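Local coordinates for protein ThreeFoil (Artificial gene, PDB 3PG0) that is a designed three-fold symmetric beta-trefoil of the ricin-type lectin family that binds sodium and probably sugars, at residues Gly154-Asn157 with Gln158-Arg161. Numbering follows the deposited sequence.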
ATOM      1  N   GLY A 154      13.786   4.088  -6.873  1.00  9.04           N
ATOM      2  CA  GLY A 154      13.533   3.556  -8.197  1.00 12.25           C
ATOM      3  C   GLY A 154      13.609   2.041  -8.304  1.00 11.78           C
ATOM      4  O   GLY A 154      13.689   1.499  -9.410  1.00 12.26           O
ATOM      5  N   GLY A 155      13.593   1.357  -7.163  1.00 10.88           N
ATOM      6  CA  GLY A 155      13.550  -0.094  -7.163  1.00  9.35           C
ATOM      7  C   GLY A 155      12.222  -0.581  -7.706  1.00 14.26           C
ATOM      8  O   GLY A 155      11.193   0.056  -7.478  1.00  9.46           O
ATOM      9  N   ASP A 156      12.231  -1.701  -8.430  1.00 10.49           N
ATOM     10  CA  ASP A 156      10.973  -2.258  -8.928  1.00  8.58           C
ATOM     11  C   ASP A 156      10.076  -2.725  -7.770  1.00  8.76           C
ATOM     12  O   ASP A 156       8.882  -2.924  -7.953  1.00 10.01           O
ATOM     13  CB  ASP A 156      11.239  -3.414  -9.899  1.00  9.99           C
ATOM     14  CG  ASP A 156      11.716  -2.947 -11.267  1.00 13.28           C
ATOM     15  OD1 ASP A 156      11.984  -1.742 -11.446  1.00 12.39           O
ATOM     16  OD2 ASP A 156      11.818  -3.799 -12.179  1.00 15.30           O
ATOM     17  N   ASN A 157      10.658  -2.908  -6.584  1.00  9.18           N
ATOM     18  CA  ASN A 157       9.898  -3.270  -5.385  1.00  8.91           C
ATOM     19  C   ASN A 157       9.246  -2.052  -4.724  1.00  9.30           C
ATOM     20  O   ASN A 157       8.611  -2.168  -3.678  1.00 10.66           O
ATOM     21  CB  ASN A 157      10.796  -4.000  -4.379  1.00  8.12           C
ATOM     22  CG  ASN A 157      11.990  -3.162  -3.953  1.00  8.74           C
ATOM     23  OD1 ASN A 157      12.752  -2.668  -4.799  1.00  9.07           O
ATOM     24  ND2 ASN A 157      12.157  -2.984  -2.641  1.00  9.42           N
ATOM     25  N   GLN A 158       9.414  -0.896  -5.363  1.00  9.24           N
ATOM     26  CA  GLN A 158       8.841   0.373  -4.899  1.00  8.12           C
ATOM     27  C   GLN A 158       7.906   0.962  -5.956  1.00  7.88           C
ATOM     28  O   GLN A 158       7.518   2.136  -5.882  1.00  9.86           O
ATOM     29  CB  GLN A 158       9.953   1.380  -4.641  1.00  9.82           C
ATOM     30  CG  GLN A 158      11.055   0.875  -3.744  1.00  8.83           C
ATOM     31  CD  GLN A 158      12.010   1.985  -3.412  1.00 10.49           C
ATOM     32  OE1 GLN A 158      12.653   2.538  -4.313  1.00 10.65           O
ATOM     33  NE2 GLN A 158      12.086   2.350  -2.128  1.00 10.20           N
ATOM     34  N   GLN A 159       7.601   0.161  -6.975  1.00  9.88           N
ATOM     35  CA  GLN A 159       6.739   0.592  -8.069  1.00 10.05           C
ATOM     36  C   GLN A 159       5.528  -0.320  -8.139  1.00  8.91           C
ATOM     37  O   GLN A 159       5.653  -1.539  -7.965  1.00 11.02           O
ATOM     38  CB  GLN A 159       7.504   0.552  -9.391  1.00 10.07           C
ATOM     39  CG  GLN A 159       8.743   1.431  -9.420  1.00 11.16           C
ATOM     40  CD  GLN A 159       9.432   1.382 -10.767  1.00 15.64           C
ATOM     41  OE1 GLN A 159       8.779   1.445 -11.813  1.00 17.69           O
ATOM     42  NE2 GLN A 159      10.755   1.255 -10.754  1.00 18.07           N
ATOM     43  N   TRP A 160       4.362   0.274  -8.393  1.00  9.74           N
ATOM     44  CA  TRP A 160       3.091  -0.428  -8.265  1.00 10.05           C
ATOM     45  C   TRP A 160       2.228  -0.187  -9.493  1.00  8.68           C
ATOM     46  O   TRP A 160       2.101   0.954  -9.965  1.00 11.66           O
ATOM     47  CB  TRP A 160       2.351   0.040  -6.991  1.00  7.28           C
ATOM     48  CG  TRP A 160       3.127  -0.249  -5.755  1.00  9.11           C
ATOM     49  CD1 TRP A 160       4.099   0.539  -5.191  1.00 10.64           C
ATOM     50  CD2 TRP A 160       3.042  -1.430  -4.942  1.00  8.90           C
ATOM     51  NE1 TRP A 160       4.617  -0.078  -4.073  1.00 10.14           N
ATOM     52  CE2 TRP A 160       3.988  -1.286  -3.898  1.00 10.41           C
ATOM     53  CE3 TRP A 160       2.254  -2.590  -4.993  1.00 10.25           C
ATOM     54  CZ2 TRP A 160       4.164  -2.250  -2.903  1.00  9.77           C
ATOM     55  CZ3 TRP A 160       2.436  -3.560  -4.005  1.00  9.90           C
ATOM     56  CH2 TRP A 160       3.387  -3.374  -2.967  1.00  9.31           C
ATOM     57  N   ARG A 161       1.640  -1.257 -10.015  1.00  9.40           N
ATOM     58  CA  ARG A 161       0.662  -1.137 -11.088  1.00  9.39           C
ATOM     59  C   ARG A 161      -0.688  -1.035 -10.397  1.00 14.10           C
ATOM     60  O   ARG A 161      -1.023  -1.881  -9.555  1.00 14.81           O
ATOM     61  CB  ARG A 161       0.713  -2.364 -12.008  1.00 15.77           C
ATOM     62  CG  ARG A 161       0.054  -2.162 -13.352  1.00 24.30           C
ATOM     63  CD  ARG A 161       0.471  -3.244 -14.352  1.00 39.67           C
ATOM     64  NE  ARG A 161      -0.192  -4.526 -14.110  1.00 58.01           N
ATOM     65  CZ  ARG A 161       0.414  -5.611 -13.635  1.00 69.44           C
ATOM     66  NH1 ARG A 161       1.710  -5.584 -13.349  1.00 73.40           N
ATOM     67  NH2 ARG A 161      -0.275  -6.733 -13.449  1.00 71.39           N
TER
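Q158 N donates to G155 O over 2.9 Å, closing a type I beta-turn with D156 and N157 at its corners. One residue on, Q159 N reaches back to D156 O at 3.5 Å, a weak repeat of the same i to i+3 pattern.

Side-chain amides then fasten the two glycines where the chain enters the turn. The Q158 chain runs extended beyond CG, with CG placed anti to the carbonyl carbon (chi1 -52°), and this carries OE1 to G155 N at 3.2 Å, the donor tilted only 21° from the amide carbonyl plane. The same oxygen accepts from S153 N, while NE2 on the other branch gives its hydrogens to D135 OD2 and S151 O, fixing which way round this buried amide sits. Q159 sends NE2 to G154 O at 3.2 Å, a weak, bent bond; its OE1 accepts a hydrogen bond from R34 NH1. N157 ND2 bonds to V136 O and to a buffer molecule probably carried over from crystallisation.

This is the Gln-x-Trp segment of the ricin-type beta-trefoil, QQW here: it leads out of the loop that follows strand 147-150 and into strand 160-164, where W160 packs on L31, A33 and V136.

Q159 CG lies against G155 O at 3.4 Å. D156 OD1 comes within 3.3 Å of Q159 NE2, but at an angle too poor for a bond, the carboxylate and amide planes standing 85° apart. N157 and Q158 run side by side in the same direction, their amides nearly parallel.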